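Local coordinates for tRNA (adenine(9)-N1)-methyltransferase (Sulfolobus acidocaldarius, PDB 5A7Z), which catalyses the S-adenosyl-L-methionine-dependent methylation of N1 of adenosine at position 9 in tRNA, at residues P108-D113 against N195-G200; N174-D179 against P225-Q230; L178-D183 against G206-R211; V184-Q189 against Q257-A262. All blocks are in the same frame, centred on the assembly; numbering follows the deposited sequence.

Contact 1. Residues P108-D113 against N195-G200; sequences PKMVID and NVFVIG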
# COMPACT_ATOMS: atom_id res chain seq x y z
N PRO A 108 4.68 2.81 4.86
CA PRO A 108 3.58 3.32 5.65
C PRO A 108 2.57 2.23 6.01
O PRO A 108 2.59 1.15 5.43
CB PRO A 108 2.94 4.35 4.72
CG PRO A 108 3.22 3.83 3.34
CD PRO A 108 4.62 3.29 3.46
N LYS A 109 1.71 2.54 6.99
CA LYS A 109 0.68 1.62 7.46
C LYS A 109 -0.67 2.12 7.05
O LYS A 109 -1.00 3.26 7.30
CB LYS A 109 0.71 1.52 8.96
CG LYS A 109 1.94 0.85 9.48
CD LYS A 109 1.89 0.80 10.99
CE LYS A 109 3.10 0.07 11.54
NZ LYS A 109 3.36 0.47 12.96
N MSE A 110 -1.45 1.24 6.47
CA MSE A 110 -2.81 1.53 6.08
C MSE A 110 -3.69 0.70 7.00
O MSE A 110 -3.61 -0.52 7.02
CB MSE A 110 -2.99 1.11 4.61
CG MSE A 110 -1.84 1.59 3.70
SE MSE A 110 -1.97 3.56 3.42
CE MSE A 110 -0.10 3.97 3.69
N VAL A 111 -4.55 1.37 7.74
CA VAL A 111 -5.34 0.71 8.79
C VAL A 111 -6.79 0.86 8.45
O VAL A 111 -7.27 1.98 8.24
CB VAL A 111 -5.06 1.36 10.15
CG1 VAL A 111 -5.94 0.77 11.21
CG2 VAL A 111 -3.59 1.19 10.51
N ILE A 112 -7.46 -0.27 8.28
CA ILE A 112 -8.91 -0.27 8.11
C ILE A 112 -9.55 -0.55 9.46
O ILE A 112 -9.38 -1.63 10.05
CB ILE A 112 -9.40 -1.33 7.10
CG1 ILE A 112 -8.58 -1.26 5.80
CG2 ILE A 112 -10.89 -1.16 6.81
CD1 ILE A 112 -8.52 0.12 5.22
N ASP A 113 -10.30 0.44 9.95
CA ASP A 113 -10.90 0.36 11.29
C ASP A 113 -12.32 -0.16 11.21
O ASP A 113 -13.26 0.57 10.89
CB ASP A 113 -10.86 1.73 11.96
CG ASP A 113 -11.24 1.68 13.46
OD1 ASP A 113 -11.90 0.69 13.93
OD2 ASP A 113 -10.89 2.67 14.15
N ASN A 195 2.72 8.75 8.42
CA ASN A 195 3.14 7.39 8.07
C ASN A 195 2.11 6.29 8.39
O ASN A 195 2.38 5.11 8.16
CB ASN A 195 4.50 7.06 8.66
CG ASN A 195 4.51 7.07 10.15
OD1 ASN A 195 3.48 7.21 10.78
ND2 ASN A 195 5.68 6.90 10.74
N VAL A 196 0.98 6.69 8.96
CA VAL A 196 -0.10 5.74 9.32
C VAL A 196 -1.45 6.39 8.96
O VAL A 196 -1.71 7.53 9.33
CB VAL A 196 -0.08 5.39 10.81
CG1 VAL A 196 -1.25 4.48 11.17
CG2 VAL A 196 1.24 4.74 11.19
N PHE A 197 -2.28 5.66 8.22
CA PHE A 197 -3.57 6.19 7.70
C PHE A 197 -4.73 5.33 8.11
O PHE A 197 -4.74 4.14 7.84
CB PHE A 197 -3.51 6.33 6.18
CG PHE A 197 -2.39 7.19 5.74
CD1 PHE A 197 -1.11 6.70 5.74
CD2 PHE A 197 -2.59 8.54 5.53
CE1 PHE A 197 -0.04 7.52 5.44
CE2 PHE A 197 -1.53 9.36 5.21
CZ PHE A 197 -0.25 8.86 5.17
N VAL A 198 -5.68 5.93 8.83
CA VAL A 198 -6.81 5.22 9.40
C VAL A 198 -8.08 5.58 8.63
O VAL A 198 -8.46 6.75 8.53
CB VAL A 198 -6.99 5.55 10.89
CG1 VAL A 198 -8.17 4.78 11.47
CG2 VAL A 198 -5.73 5.22 11.69
N ILE A 199 -8.71 4.53 8.08
CA ILE A 199 -9.98 4.60 7.36
C ILE A 199 -11.00 3.68 8.05
O ILE A 199 -10.83 2.46 8.09
CB ILE A 199 -9.82 4.19 5.87
CG1 ILE A 199 -8.46 4.67 5.34
CG2 ILE A 199 -10.94 4.79 5.03
CD1 ILE A 199 -7.99 4.00 4.06
N GLY A 200 -12.04 4.27 8.60
CA GLY A 200 -13.14 3.51 9.20
C GLY A 200 -14.27 3.34 8.22
O GLY A 200 -14.08 3.52 7.02
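K109 to D113 and V196 to I199 run side by side as parallel strands, their axes 18° apart, and five backbone hydrogen bonds join them. N195 O and F197 O accept from K109 N and V111 N, K109 O and V111 O from F197 N and I199 N, and D113 N reaches I199 O at 2.8 Å. Apolar contacts flank this backbone on both faces of the sheet. On one, V196 CG2 lies 4.0 Å from K109 CB and also touches CD of the extended lysine chain, while V196 CG1, anti to the backbone N (chi1 177°), meets V111 CG2 at 4.1 Å. Shortening V196 to alanine would probably leave the K109 methylenes and V111 CG2 without these neighbours and a gap on this face of the sheet. On the other face, selenomethionine M110 doubles back in a Met-aromatic contact, its CE 3.6 Å from F197 CD1 and its SE 5.0 Å from the ring centroid, approaching obliquely. I112 CD1 meets I199 CD1 at 4.1 Å. K109 NZ leaves to pair with D173. In this SPOUT methyltransferase domain, strand 148-151 borders 109-113, strand 175-178 borders 196-202, and helix 242-255 packs against P108, M110, I112 and F197.

Contact 2. Residues N174-D179 against P225-Q230; sequences NPVILD and PRVKIQ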
# COMPACT_ATOMS: atom_id res chain seq x y z
N ASN A 174 2.71 7.86 13.22
CA ASN A 174 2.26 9.24 13.18
C ASN A 174 0.98 9.35 12.37
O ASN A 174 1.03 9.72 11.20
CB ASN A 174 3.36 10.09 12.59
CG ASN A 174 2.96 11.51 12.44
OD1 ASN A 174 2.01 11.98 13.04
ND2 ASN A 174 3.66 12.20 11.58
N PRO A 175 -0.16 8.99 12.99
CA PRO A 175 -1.38 8.64 12.28
C PRO A 175 -2.19 9.83 11.90
O PRO A 175 -2.15 10.85 12.57
CB PRO A 175 -2.17 7.80 13.29
CG PRO A 175 -1.27 7.62 14.47
CD PRO A 175 -0.32 8.78 14.43
N VAL A 176 -2.93 9.70 10.80
CA VAL A 176 -4.00 10.62 10.52
C VAL A 176 -5.26 9.81 10.23
O VAL A 176 -5.17 8.64 9.88
CB VAL A 176 -3.63 11.51 9.35
CG1 VAL A 176 -3.62 10.71 8.06
CG2 VAL A 176 -4.57 12.68 9.25
N ILE A 177 -6.42 10.41 10.47
CA ILE A 177 -7.69 9.73 10.30
C ILE A 177 -8.37 10.33 9.08
O ILE A 177 -8.55 11.54 8.99
CB ILE A 177 -8.64 9.95 11.51
CG1 ILE A 177 -7.94 9.74 12.85
CG2 ILE A 177 -9.87 9.08 11.40
CD1 ILE A 177 -7.27 8.39 13.04
N LEU A 178 -8.79 9.48 8.16
CA LEU A 178 -9.48 9.94 6.99
C LEU A 178 -10.95 10.04 7.28
O LEU A 178 -11.57 9.09 7.68
CB LEU A 178 -9.17 9.02 5.80
CG LEU A 178 -7.70 9.30 5.44
CD1 LEU A 178 -6.94 8.06 5.09
CD2 LEU A 178 -7.61 10.35 4.34
N ASP A 179 -11.48 11.24 7.10
CA ASP A 179 -12.80 11.59 7.59
C ASP A 179 -13.39 12.67 6.68
O ASP A 179 -12.90 13.80 6.68
CB ASP A 179 -12.69 12.11 9.03
CG ASP A 179 -14.06 12.32 9.70
OD1 ASP A 179 -15.10 12.13 9.05
OD2 ASP A 179 -14.08 12.66 10.90
N PRO A 225 -5.17 13.88 13.98
CA PRO A 225 -5.79 14.80 13.05
C PRO A 225 -6.77 14.10 12.16
O PRO A 225 -6.59 12.93 11.85
CB PRO A 225 -4.62 15.36 12.23
CG PRO A 225 -3.37 14.73 12.77
CD PRO A 225 -3.70 13.99 14.02
N ARG A 226 -7.81 14.81 11.77
CA ARG A 226 -8.88 14.26 10.97
C ARG A 226 -8.91 15.01 9.66
O ARG A 226 -9.22 16.20 9.63
CB ARG A 226 -10.23 14.46 11.66
CG ARG A 226 -10.38 13.78 13.00
CD ARG A 226 -11.78 13.20 13.18
NE ARG A 226 -11.70 11.99 13.99
CZ ARG A 226 -12.22 10.81 13.68
NH1 ARG A 226 -12.93 10.62 12.56
NH2 ARG A 226 -12.02 9.80 14.51
N VAL A 227 -8.74 14.27 8.57
CA VAL A 227 -8.34 14.85 7.32
C VAL A 227 -9.39 14.53 6.26
O VAL A 227 -9.74 13.37 6.05
CB VAL A 227 -6.95 14.34 6.94
CG1 VAL A 227 -6.71 14.41 5.44
CG2 VAL A 227 -5.91 15.15 7.69
N LYS A 228 -9.97 15.57 5.66
CA LYS A 228 -10.93 15.38 4.57
C LYS A 228 -10.25 15.58 3.21
O LYS A 228 -9.53 16.56 2.99
CB LYS A 228 -12.14 16.31 4.71
CG LYS A 228 -11.80 17.76 4.97
CD LYS A 228 -13.03 18.64 4.92
CE LYS A 228 -12.74 19.99 5.55
NZ LYS A 228 -13.92 20.90 5.45
N ILE A 229 -10.47 14.63 2.33
CA ILE A 229 -9.94 14.71 0.99
C ILE A 229 -10.94 15.43 0.10
O ILE A 229 -12.07 15.01 0.00
CB ILE A 229 -9.68 13.30 0.44
CG1 ILE A 229 -8.48 12.68 1.15
CG2 ILE A 229 -9.47 13.37 -1.07
CD1 ILE A 229 -8.23 11.23 0.77
N GLN A 230 -10.50 16.53 -0.52
CA GLN A 230 -11.36 17.35 -1.42
C GLN A 230 -10.78 17.46 -2.83
O GLN A 230 -9.57 17.46 -3.03
CB GLN A 230 -11.51 18.76 -0.88
CG GLN A 230 -11.95 18.84 0.56
CD GLN A 230 -12.34 20.25 0.94
OE1 GLN A 230 -11.68 21.21 0.54
NE2 GLN A 230 -13.41 20.38 1.70
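D179 and R226 form a salt bridge beside a short parallel strand pair, from the start of 226-228 to just past the end of 175-178, and with V227 they have the most surface buried here. R226 NH1 donates to D179 OD2 at 2.9 Å with an N-H...O angle of 158°. The oxygen lies close to the guanidinium plane, whereas the nitrogen comes from above the carboxylate, the two planes standing 85° apart. Bends at chi2 and chi3 bring the arginine head back over I177, whose CG2 touches one guanidinium face near its rim, 3.6 Å from R226 NH1. Both charges have second partners: R226 NH2 pairs with D210, and D179 OD2 with R207. Two bonds on R226 would probably restrict the guanidinium's rotation.

V227 uses both backbone groups on 174-179, its N donating to I177 O at 2.8 Å and its O accepting from D179 N at 2.9 Å; I177 N completes the pairing with P225 O. The V227 and V176 side chains cross at about a right angle, their CG2 atoms unusually close, though the exact spacing is doubtful. Beyond V227, L178 CD2 touches I229 CD1 at 3.7 Å.

Within the parallel part of the SPOUT sheet, strand 175-178 lies between 196-202 and 226-228, strand 184-185 follows on the far side of 226-228, and helix 242-255 covers L178 and I229 through I249.

Contact 3. Residues L178-D183 against G206-R211; sequences LDPYGD and GRRLDR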
# COMPACT_ATOMS: atom_id res chain seq x y z
N LEU A 178 -8.79 9.48 8.16
CA LEU A 178 -9.48 9.94 6.99
C LEU A 178 -10.95 10.04 7.28
O LEU A 178 -11.57 9.09 7.68
CB LEU A 178 -9.17 9.02 5.80
CG LEU A 178 -7.70 9.30 5.44
CD1 LEU A 178 -6.94 8.06 5.09
CD2 LEU A 178 -7.61 10.35 4.34
N ASP A 179 -11.48 11.24 7.10
CA ASP A 179 -12.80 11.59 7.59
C ASP A 179 -13.39 12.67 6.68
O ASP A 179 -12.90 13.80 6.68
CB ASP A 179 -12.69 12.11 9.03
CG ASP A 179 -14.06 12.32 9.70
OD1 ASP A 179 -15.10 12.13 9.05
OD2 ASP A 179 -14.08 12.66 10.90
N PRO A 180 -14.44 12.34 5.93
CA PRO A 180 -15.13 13.33 5.07
C PRO A 180 -15.53 14.59 5.82
O PRO A 180 -15.68 15.65 5.22
CB PRO A 180 -16.38 12.59 4.59
CG PRO A 180 -16.49 11.35 5.42
CD PRO A 180 -15.10 11.02 5.87
N TYR A 181 -15.71 14.45 7.13
CA TYR A 181 -16.17 15.55 7.95
C TYR A 181 -15.08 16.02 8.90
O TYR A 181 -15.34 16.76 9.83
CB TYR A 181 -17.40 15.10 8.73
CG TYR A 181 -18.67 15.03 7.89
CD1 TYR A 181 -19.36 16.18 7.54
CD2 TYR A 181 -19.19 13.81 7.49
CE1 TYR A 181 -20.53 16.13 6.81
CE2 TYR A 181 -20.36 13.75 6.74
CZ TYR A 181 -21.02 14.92 6.42
OH TYR A 181 -22.19 14.89 5.69
N GLY A 182 -13.83 15.61 8.64
CA GLY A 182 -12.70 16.15 9.37
C GLY A 182 -12.60 17.64 9.15
O GLY A 182 -13.26 18.18 8.28
N ASP A 183 -11.75 18.31 9.92
CA ASP A 183 -11.62 19.76 9.80
C ASP A 183 -10.37 20.17 9.02
O ASP A 183 -10.28 21.29 8.54
CB ASP A 183 -11.62 20.43 11.19
CG ASP A 183 -10.48 19.97 12.08
OD1 ASP A 183 -9.94 18.87 11.83
OD2 ASP A 183 -10.12 20.70 13.04
N GLY A 206 -22.56 9.62 5.75
CA GLY A 206 -21.19 10.05 5.52
C GLY A 206 -20.13 9.98 6.58
O GLY A 206 -19.02 9.65 6.23
N ARG A 207 -20.39 10.35 7.82
CA ARG A 207 -19.23 10.33 8.67
C ARG A 207 -18.65 8.96 8.68
O ARG A 207 -19.31 7.97 8.43
CB ARG A 207 -19.39 10.89 10.06
CG ARG A 207 -18.14 11.70 10.40
CD ARG A 207 -17.42 11.27 11.66
NE ARG A 207 -16.53 12.33 12.14
CZ ARG A 207 -16.92 13.56 12.48
NH1 ARG A 207 -18.20 13.90 12.42
NH2 ARG A 207 -16.03 14.44 12.89
N ARG A 208 -17.37 8.95 8.92
CA ARG A 208 -16.60 7.72 8.91
C ARG A 208 -16.06 7.52 10.29
O ARG A 208 -15.09 8.14 10.68
CB ARG A 208 -15.46 7.82 7.90
CG ARG A 208 -15.03 6.51 7.29
CD ARG A 208 -13.90 6.73 6.32
NE ARG A 208 -14.39 7.06 4.99
CZ ARG A 208 -14.96 6.19 4.19
NH1 ARG A 208 -15.13 4.95 4.56
NH2 ARG A 208 -15.37 6.57 3.01
N LEU A 209 -16.73 6.67 11.02
CA LEU A 209 -16.34 6.34 12.36
C LEU A 209 -15.20 5.33 12.36
O LEU A 209 -15.31 4.23 11.80
CB LEU A 209 -17.54 5.80 13.17
CG LEU A 209 -17.23 5.12 14.53
CD1 LEU A 209 -16.43 6.03 15.47
CD2 LEU A 209 -18.51 4.65 15.21
N ASP A 210 -14.10 5.74 12.96
CA ASP A 210 -12.99 4.87 13.32
C ASP A 210 -13.10 4.51 14.81
O ASP A 210 -12.54 5.18 15.67
CB ASP A 210 -11.70 5.62 13.07
CG ASP A 210 -11.69 6.95 13.75
OD1 ASP A 210 -12.71 7.67 13.61
OD2 ASP A 210 -10.74 7.25 14.49
N ARG A 211 -13.83 3.45 15.10
CA ARG A 211 -14.24 3.18 16.45
C ARG A 211 -13.12 2.59 17.32
O ARG A 211 -13.03 2.90 18.49
CB ARG A 211 -15.41 2.21 16.43
CG ARG A 211 -15.92 1.86 17.82
CD ARG A 211 -16.59 3.07 18.44
NE ARG A 211 -17.59 2.73 19.46
CZ ARG A 211 -18.67 3.48 19.72
NH1 ARG A 211 -18.91 4.58 18.99
NH2 ARG A 211 -19.52 3.14 20.69
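R207 passes alongside the carboxylate of D179, its NE close to the carboxylate plane and 2.8 Å from D179 OD2 in a salt bridge. The hydrogen bond within that pair is weak, bent to 126° at the hydrogen, and the carboxylate and guanidinium planes are 56° apart. Y181 flanks the same arginine: its CB sits over one guanidinium face, near the rim, and its CD2 is 3.7 Å from R207 CG. The tyrosine ring turns an edge to the backbone of R207 and of the poorly ordered G206, with CE2 3.6 Å from R207 N. P180 packs beside it, CG on G206 O and CD 3.8 Å from R208 CB, the proline and arginine side chains meeting at about a right angle.

A type I turn from D179 to G182, closed by G182 N on D179 O, sets these groups in place. D179 CG stands anti to the backbone N (chi1 -172°), which lets OD1 accept from Y181 N at 3.1 Å in an Asx turn while OD2 is left for R207. An alanine at D179 would probably leave R207 without this acidic partner, R226 without one of its two, and the turn without its side-chain bond. R208 bends at chi3 and carries its head past L178 O, with CD 3.6 Å from that oxygen, to donate to D240 O and G200 O.

This Asx and type I turn ties the loop between strands 175-178 and 184-185 to short strand 208-209, which pairs antiparallel with 196-202 and leads into helix 211-220; helix 242-255 borders it through I242 against R208.

Contact 4. Residues V184-Q189 against Q257-A262; sequences VVATDQ and QSLEEA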
# COMPACT_ATOMS: atom_id res chain seq x y z
N VAL A 184 -9.40 19.27 8.91
CA VAL A 184 -8.22 19.51 8.10
C VAL A 184 -8.50 19.04 6.68
O VAL A 184 -9.07 17.97 6.47
CB VAL A 184 -7.00 18.71 8.64
CG1 VAL A 184 -5.75 19.04 7.83
CG2 VAL A 184 -6.77 18.98 10.13
N VAL A 185 -8.08 19.84 5.70
CA VAL A 185 -8.20 19.45 4.30
C VAL A 185 -6.91 18.77 3.87
O VAL A 185 -5.84 19.28 4.14
CB VAL A 185 -8.47 20.68 3.39
CG1 VAL A 185 -8.21 20.34 1.91
CG2 VAL A 185 -9.91 21.18 3.58
N ALA A 186 -7.00 17.63 3.21
CA ALA A 186 -5.80 16.91 2.84
C ALA A 186 -5.04 17.69 1.76
O ALA A 186 -5.62 18.19 0.80
CB ALA A 186 -6.14 15.51 2.35
N THR A 187 -3.73 17.78 1.94
CA THR A 187 -2.84 18.27 0.91
C THR A 187 -1.82 17.19 0.63
O THR A 187 -1.72 16.19 1.37
CB THR A 187 -2.07 19.49 1.40
OG1 THR A 187 -1.24 19.10 2.48
CG2 THR A 187 -2.99 20.60 1.86
N ASP A 188 -1.05 17.39 -0.43
CA ASP A 188 0.00 16.47 -0.80
C ASP A 188 0.95 16.26 0.38
O ASP A 188 1.30 15.13 0.71
CB ASP A 188 0.77 16.99 -2.04
CG ASP A 188 0.00 16.75 -3.36
OD1 ASP A 188 -0.07 15.57 -3.79
OD2 ASP A 188 -0.53 17.73 -3.97
N GLN A 189 1.31 17.34 1.04
CA GLN A 189 2.34 17.25 2.05
C GLN A 189 1.80 16.68 3.35
O GLN A 189 2.47 15.87 4.00
CB GLN A 189 3.05 18.60 2.25
CG GLN A 189 3.90 19.04 1.04
CD GLN A 189 4.75 17.91 0.42
OE1 GLN A 189 4.41 17.37 -0.66
NE2 GLN A 189 5.84 17.54 1.09
N GLN A 257 2.39 10.93 -7.02
CA GLN A 257 1.37 11.55 -7.76
C GLN A 257 0.81 12.71 -6.98
O GLN A 257 0.82 12.74 -5.75
CB GLN A 257 0.28 10.57 -8.09
CG GLN A 257 0.03 10.45 -9.57
CD GLN A 257 -1.24 9.72 -9.91
OE1 GLN A 257 -1.77 8.96 -9.11
NE2 GLN A 257 -1.76 9.97 -11.11
N SER A 258 0.39 13.70 -7.74
CA SER A 258 -0.46 14.76 -7.25
C SER A 258 -1.76 14.18 -6.62
O SER A 258 -2.38 13.25 -7.17
CB SER A 258 -0.78 15.67 -8.44
OG SER A 258 -1.60 16.71 -8.07
N LEU A 259 -2.16 14.73 -5.49
CA LEU A 259 -3.45 14.40 -4.88
C LEU A 259 -4.57 14.62 -5.88
O LEU A 259 -5.38 13.72 -6.13
CB LEU A 259 -3.68 15.28 -3.65
CG LEU A 259 -4.99 15.01 -2.89
CD1 LEU A 259 -5.28 13.52 -2.80
CD2 LEU A 259 -4.93 15.62 -1.49
N GLU A 260 -4.56 15.78 -6.52
CA GLU A 260 -5.52 16.09 -7.58
C GLU A 260 -5.57 15.00 -8.66
O GLU A 260 -6.66 14.59 -9.07
CB GLU A 260 -5.21 17.44 -8.21
CG GLU A 260 -6.20 17.87 -9.27
CD GLU A 260 -5.89 19.24 -9.84
OE1 GLU A 260 -4.87 19.84 -9.43
OE2 GLU A 260 -6.66 19.72 -10.70
N GLU A 261 -4.41 14.55 -9.13
CA GLU A 261 -4.37 13.57 -10.21
C GLU A 261 -4.64 12.18 -9.71
O GLU A 261 -5.12 11.33 -10.46
CB GLU A 261 -3.00 13.58 -10.90
CG GLU A 261 -2.65 14.91 -11.56
CD GLU A 261 -3.19 15.04 -12.99
OE1 GLU A 261 -4.44 15.06 -13.20
OE2 GLU A 261 -2.34 15.16 -13.92
N ALA A 262 -4.26 11.93 -8.46
CA ALA A 262 -4.56 10.66 -7.82
C ALA A 262 -6.07 10.51 -7.73
O ALA A 262 -6.63 9.48 -8.05
CB ALA A 262 -3.91 10.59 -6.45
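The chain around D188, at the start of helix 188-192, approaches the first turn of helix 259-265, with the CA atoms of D188 and L259 5.7 Å apart. D188 bridges the two helix N-termini: its OD1 accepts from L259 N at 2.8 Å, with an N-H...O angle of 143°. The donor arrives on the syn side of the carboxylate, 21° out of its plane. CG is anti to the carbonyl carbon (chi1 -78°), and this torsion carries OD1 across to L259 N, in the opening turn after S258 at the N-cap position. A negative group at this end would probably interact well with the helix dipole.

L259 adds van der Waals contacts. Its CB lies 3.6 Å from D188 OD1, and its side chain extends toward A186, where CD2 lies 3.5 Å from A186 O; only CD2 with A186 CB, at 4.0 Å, is apolar on both sides. T187 turns back on its own helix and caps it through OG1 to I190 N.

Strand 184-185 lies beside 226-228 in the SPOUT sheet, with A186 touching V227 and I229. Helix 242-255 adjoins both halves of the contact, V252 lying against D188 and I248 against L259.

Contacts 1 and 2 belong to the buried, parallel part of one mixed sheet, joined where strands 196-202 and 175-178 run as neighbours, and both combine regular backbone bonds with apolar side chains. Contact 2 adds a salt bridge beside its strand pair, which grades into contact 3: the two share L178 and D179, and R226 reaches D210 between them. Contact 3 is only partly buried and relies on a turn, arginines and a tyrosine edge instead of strand pairing. Contact 4, also partly buried, lies beyond strand 226-228, bonded to contact 2 through K228, and joins helix starts with one carboxylate and a leucine. Its nearest atoms stay about 8 Å from contact 1.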